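PDB 4OVJ: extracellular solute-binding protein family 1 from Alicyclobacillus acidocaldarius subsp. acidocaldarius, which probably binds a solute, perhaps a sugar, outside the cell and delivers it to an ABC-type importer in the membrane. Local coordinates for residues 188-191 / 192-196; 156-160 / 161-165. All coordinates share one frame; numbering follows the deposited sequence.

Interaction 1. Residues 188-191 / 192-196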
loop_
_atom_site.group_PDB
_atom_site.type_symbol
_atom_site.label_atom_id
_atom_site.label_comp_id
_atom_site.label_asym_id
_atom_site.label_seq_id
_atom_site.Cartn_x
_atom_site.Cartn_y
_atom_site.Cartn_z
ATOM N N PHE A 188 -3.075 5.729 -11.952
ATOM C CA PHE A 188 -3.680 7.000 -12.281
ATOM C C PHE A 188 -3.888 7.861 -11.014
ATOM O O PHE A 188 -3.694 9.076 -11.042
ATOM C CB PHE A 188 -4.995 6.863 -13.054
ATOM C CG PHE A 188 -5.615 8.190 -13.333
ATOM C CD1 PHE A 188 -4.934 9.130 -14.085
ATOM C CD2 PHE A 188 -6.829 8.539 -12.771
ATOM C CE1 PHE A 188 -5.446 10.395 -14.277
ATOM C CE2 PHE A 188 -7.357 9.800 -12.978
ATOM C CZ PHE A 188 -6.668 10.731 -13.730
ATOM N N GLY A 189 -4.265 7.231 -9.903
ATOM C CA GLY A 189 -4.395 7.936 -8.637
ATOM C C GLY A 189 -3.139 8.705 -8.253
ATOM O O GLY A 189 -3.209 9.834 -7.797
ATOM N N TYR A 190 -1.995 8.073 -8.468
ATOM C CA TYR A 190 -0.685 8.679 -8.250
ATOM C C TYR A 190 -0.484 9.914 -9.138
ATOM O O TYR A 190 -0.152 10.987 -8.649
ATOM C CB TYR A 190 0.396 7.619 -8.486
ATOM C CG TYR A 190 1.814 8.104 -8.385
ATOM C CD1 TYR A 190 2.432 8.281 -7.155
ATOM C CD2 TYR A 190 2.549 8.372 -9.533
ATOM C CE1 TYR A 190 3.743 8.728 -7.083
ATOM C CE2 TYR A 190 3.851 8.820 -9.466
ATOM C CZ TYR A 190 4.444 8.985 -8.241
ATOM O OH TYR A 190 5.732 9.433 -8.175
ATOM N N TRP A 191 -0.752 9.772 -10.428
ATOM C CA TRP A 191 -0.724 10.883 -11.383
ATOM C C TRP A 191 -1.668 12.014 -11.002
ATOM O O TRP A 191 -1.286 13.181 -11.029
ATOM C CB TRP A 191 -1.074 10.340 -12.779
ATOM C CG TRP A 191 -1.037 11.332 -13.908
ATOM C CD1 TRP A 191 -2.018 12.196 -14.264
ATOM C CD2 TRP A 191 0.020 11.508 -14.857
ATOM N NE1 TRP A 191 -1.638 12.916 -15.371
ATOM C CE2 TRP A 191 -0.393 12.507 -15.760
ATOM C CE3 TRP A 191 1.265 10.894 -15.050
ATOM C CZ2 TRP A 191 0.401 12.924 -16.832
ATOM C CZ3 TRP A 191 2.065 11.320 -16.118
ATOM C CH2 TRP A 191 1.628 12.324 -16.984
ATOM N N ALA A 192 -2.899 11.667 -10.650
ATOM C CA ALA A 192 -3.877 12.671 -10.275
ATOM C C ALA A 192 -3.384 13.471 -9.084
ATOM O O ALA A 192 -3.491 14.694 -9.079
ATOM C CB ALA A 192 -5.213 12.045 -9.954
ATOM N N ARG A 193 -2.841 12.781 -8.086
ATOM C CA ARG A 193 -2.332 13.456 -6.883
ATOM C C ARG A 193 -1.193 14.424 -7.224
ATOM O O ARG A 193 -1.107 15.512 -6.658
ATOM C CB ARG A 193 -1.894 12.438 -5.839
ATOM C CG ARG A 193 -3.059 11.796 -5.087
ATOM C CD ARG A 193 -2.624 10.536 -4.362
ATOM N NE ARG A 193 -1.439 10.728 -3.506
ATOM C CZ ARG A 193 -1.436 11.030 -2.199
ATOM N NH1 ARG A 193 -2.559 11.206 -1.510
ATOM N NH2 ARG A 193 -0.278 11.166 -1.562
ATOM N N GLN A 194 -0.348 14.046 -8.186
ATOM C CA GLN A 194 0.718 14.943 -8.643
ATOM C C GLN A 194 0.182 16.228 -9.269
ATOM O O GLN A 194 0.868 17.247 -9.289
ATOM C CB GLN A 194 1.616 14.266 -9.654
ATOM C CG GLN A 194 2.335 13.055 -9.145
ATOM C CD GLN A 194 3.136 12.387 -10.227
ATOM O OE1 GLN A 194 2.648 12.188 -11.343
ATOM N NE2 GLN A 194 4.387 12.076 -9.923
ATOM N N HIS A 195 -1.029 16.157 -9.815
ATOM C CA HIS A 195 -1.680 17.296 -10.438
ATOM C C HIS A 195 -2.633 18.019 -9.501
ATOM O O HIS A 195 -3.472 18.793 -9.953
ATOM C CB HIS A 195 -2.382 16.839 -11.716
ATOM C CG HIS A 195 -1.414 16.460 -12.786
ATOM N ND1 HIS A 195 -0.725 15.268 -12.783
ATOM C CD2 HIS A 195 -0.953 17.161 -13.846
ATOM C CE1 HIS A 195 0.093 15.233 -13.819
ATOM N NE2 HIS A 195 -0.028 16.370 -14.479
ATOM N N GLY A 196 -2.470 17.797 -8.198
ATOM C CA GLY A 196 -3.263 18.490 -7.187
ATOM C C GLY A 196 -4.694 18.010 -7.122
ATOM O O GLY A 196 -5.564 18.696 -6.586
HETATM O O HOH W 1 5.347 12.688 -7.298
#

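Interaction 2. Residues 156-160 / 161-165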
loop_
_atom_site.group_PDB
_atom_site.type_symbol
_atom_site.label_atom_id
_atom_site.label_comp_id
_atom_site.label_asym_id
_atom_site.label_seq_id
_atom_site.Cartn_x
_atom_site.Cartn_y
_atom_site.Cartn_z
ATOM N N GLN A 156 18.096 6.670 -9.734
ATOM C CA GLN A 156 17.739 7.984 -9.199
ATOM C C GLN A 156 16.302 8.307 -9.561
ATOM O O GLN A 156 15.784 7.858 -10.594
ATOM C CB GLN A 156 18.694 9.073 -9.712
ATOM C CG GLN A 156 18.466 9.545 -11.143
ATOM C CD GLN A 156 19.216 8.758 -12.217
ATOM O OE1 GLN A 156 19.805 7.667 -11.987
ATOM N NE2 GLN A 156 19.172 9.299 -13.423
ATOM N N ARG A 157 15.648 9.102 -8.729
ATOM C CA ARG A 157 14.293 9.489 -9.044
ATOM C C ARG A 157 14.313 10.495 -10.190
ATOM O O ARG A 157 15.127 11.432 -10.187
ATOM C CB ARG A 157 13.588 10.068 -7.844
ATOM C CG ARG A 157 12.087 9.945 -7.958
ATOM C CD ARG A 157 11.383 10.572 -6.770
ATOM N NE ARG A 157 9.973 10.214 -6.793
ATOM C CZ ARG A 157 9.050 10.742 -6.007
ATOM N NH1 ARG A 157 9.394 11.644 -5.090
ATOM N NH2 ARG A 157 7.788 10.346 -6.121
ATOM N N VAL A 158 13.412 10.325 -11.151
ATOM C CA VAL A 158 13.376 11.193 -12.311
ATOM C C VAL A 158 11.962 11.683 -12.576
ATOM O O VAL A 158 11.012 11.170 -11.995
ATOM C CB VAL A 158 13.908 10.479 -13.574
ATOM C CG1 VAL A 158 15.396 10.196 -13.455
ATOM C CG2 VAL A 158 13.139 9.202 -13.838
ATOM N N SER A 159 11.840 12.669 -13.454
ATOM C CA SER A 159 10.533 13.131 -13.906
ATOM C C SER A 159 9.951 12.161 -14.926
ATOM O O SER A 159 10.669 11.355 -15.518
ATOM C CB SER A 159 10.638 14.492 -14.563
ATOM O OG SER A 159 11.335 14.359 -15.783
ATOM N N TRP A 160 8.650 12.267 -15.155
ATOM C CA TRP A 160 8.000 11.432 -16.175
ATOM C C TRP A 160 8.655 11.599 -17.557
ATOM O O TRP A 160 8.872 10.618 -18.271
ATOM C CB TRP A 160 6.511 11.773 -16.277
ATOM C CG TRP A 160 5.667 11.293 -15.145
ATOM C CD1 TRP A 160 4.998 12.059 -14.258
ATOM C CD2 TRP A 160 5.349 9.936 -14.819
ATOM N NE1 TRP A 160 4.312 11.282 -13.376
ATOM C CE2 TRP A 160 4.498 9.966 -13.709
ATOM C CE3 TRP A 160 5.710 8.694 -15.361
ATOM C CZ2 TRP A 160 3.997 8.810 -13.121
ATOM C CZ3 TRP A 160 5.209 7.548 -14.787
ATOM C CH2 TRP A 160 4.350 7.611 -13.678
ATOM N N GLN A 161 8.966 12.832 -17.946
ATOM C CA GLN A 161 9.591 13.053 -19.257
ATOM C C GLN A 161 11.027 12.524 -19.299
ATOM O O GLN A 161 11.457 11.950 -20.299
ATOM C CB GLN A 161 9.513 14.524 -19.656
ATOM C CG GLN A 161 8.095 14.962 -20.039
ATOM C CD GLN A 161 7.653 14.332 -21.356
ATOM O OE1 GLN A 161 8.427 14.294 -22.312
ATOM N NE2 GLN A 161 6.425 13.804 -21.402
ATOM N N GLN A 162 11.770 12.680 -18.207
ATOM C CA GLN A 162 13.098 12.093 -18.148
ATOM C C GLN A 162 13.028 10.563 -18.227
ATOM O O GLN A 162 13.825 9.930 -18.901
ATOM C CB GLN A 162 13.823 12.517 -16.879
ATOM C CG GLN A 162 14.199 13.997 -16.840
ATOM C CD GLN A 162 14.635 14.485 -15.459
ATOM O OE1 GLN A 162 14.346 13.873 -14.426
ATOM N NE2 GLN A 162 15.315 15.618 -15.440
ATOM N N TRP A 163 12.058 9.990 -17.529
ATOM C CA TRP A 163 11.823 8.570 -17.551
ATOM C C TRP A 163 11.494 8.063 -18.960
ATOM O O TRP A 163 12.055 7.071 -19.401
ATOM C CB TRP A 163 10.711 8.228 -16.556
ATOM C CG TRP A 163 10.455 6.772 -16.385
ATOM C CD1 TRP A 163 9.262 6.137 -16.559
ATOM C CD2 TRP A 163 11.392 5.764 -15.976
ATOM N NE1 TRP A 163 9.394 4.797 -16.274
ATOM C CE2 TRP A 163 10.687 4.544 -15.906
ATOM C CE3 TRP A 163 12.749 5.777 -15.638
ATOM C CZ2 TRP A 163 11.295 3.355 -15.535
ATOM C CZ3 TRP A 163 13.351 4.589 -15.260
ATOM C CH2 TRP A 163 12.625 3.393 -15.228
ATOM N N ALA A 164 10.595 8.745 -19.662
ATOM C CA ALA A 164 10.254 8.357 -21.039
ATOM C C ALA A 164 11.480 8.349 -21.943
ATOM O O ALA A 164 11.653 7.434 -22.757
ATOM C CB ALA A 164 9.172 9.266 -21.601
ATOM N N ASP A 165 12.374 9.318 -21.747
ATOM C CA ASP A 165 13.634 9.357 -22.510
ATOM C C ASP A 165 14.529 8.161 -22.175
ATOM O O ASP A 165 15.128 7.532 -23.061
ATOM C CB ASP A 165 14.375 10.658 -22.222
ATOM C CG ASP A 165 15.305 11.056 -23.341
ATOM O OD1 ASP A 165 14.802 11.429 -24.424
ATOM O OD2 ASP A 165 16.536 10.996 -23.138
#

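Interaction 1. Residues 188-191 / 192-196
His195 packs against Trp191 one helical turn back, the imidazole lying over one face of the indole. From CB, which stays 3.9 Å from Trp191 O, the side chain leads with CG anti to the carbonyl carbon (chi1 -69°), and this turns the ring back along the helix. ND1 then donates to Trp191 O at 2.8 Å with an N-H...O angle of 170°. The acceptor lies in the imidazole plane, while the nitrogen sits above the carbonyl plane. CE1 comes closest to the indole, 3.3 Å from Trp191 NE1. The planes of the imidazole and the five-membered indole ring differ by 25°, with centroids 4.2 Å apart, an offset stack. The backbone N of His195 adds a weak, bent bond to the same carbonyl oxygen.

Beside this pair, Gln194 NE2 comes within 3.3 Å of Tyr190 CE2, amide and phenol planes inclined to each other. Tyr190 OH and Gln194 NE2 both bond Pro281 O, while Gln194 OE1 accepts from Trp160 NE1. Arg193 NE bonds Gly289 O, and its NH1 makes a salt bridge to Asp370. Gly196, with positive phi, is the C' residue of a Schellman motif, its N bonded to Arg193 O, which closes helix 185-194.

Interaction 2. Residues 156-160 / 161-165
Val158 meets the first turn of helix 160-174 through two partners. Its CB lies 3.5 Å from Gln162 OE1, and CG2 rests 3.8 Å from Trp163 CB, the valine and tryptophan side chains crossing at about a right angle. CG2 also nears Trp163 CE3, at 3.9 Å; the far end of that indole bonds Glu179 through NE1.

Ser159 follows as the N-cap. With chi1 at 69°, OG stands between its own backbone N and carbonyl carbon, a position from which it accepts from Gln162 N at 3.0 Å, the N-H...O angle being 162°. The return bond runs from Ser159 N to Gln162 OE1 at 2.9 Å and is almost straight at 176°, although the donor is tilted from the plane of the side-chain carbonyl. Gln162 reaches back because its chain is extended beyond CG, and the two reciprocal bonds form a capping box. Ser159 O meanwhile accepts from Trp163 N at 2.8 Å. Without the hydroxyl, as in an alanine here, Gln162 N would probably lose its capping acceptor, and Gln162 CG, now 3.1 Å from Ser159 OG, would be less closely packed.

Trp160 begins the helix, its carbonyl O accepting from Ala164 N at 2.9 Å and also from the Tyr220 hydroxyl. Its indole meets the Tyr220 ring edge-to-face.

The chemistry is an exchange of neutral groups: a hydroxyl satisfies a first-turn N-H, and an amide oxygen satisfies the N-H of the cap residue. The box therefore probably meets the positive end of the helix dipole through partial charges rather than a formal charge.

In the fold
Interaction 2 starts helix 160-174 and interaction 1 ends helix 185-194, the next helix in the chain; their centres are 16 Å apart, yet their side chains meet. Trp160 NE1 lies 2.8 Å from Gln194 OE1, the polar link between the two, and 3.5 Å from Trp191 CE3 in packing contact. Tyr190 CE2 approaches Trp160 CZ2 to 3.7 Å, and Arg157 NH2 makes a weak hydrogen bond at 3.0 Å to Tyr190 OH. The Pro280-Thr282 loop touches both contacts, Thr282 bonding to the backbone of Val158 and Trp160. Helix 211-226 lies against both as well, meeting Phe188 through Thr213 and Trp163 through Tyr220.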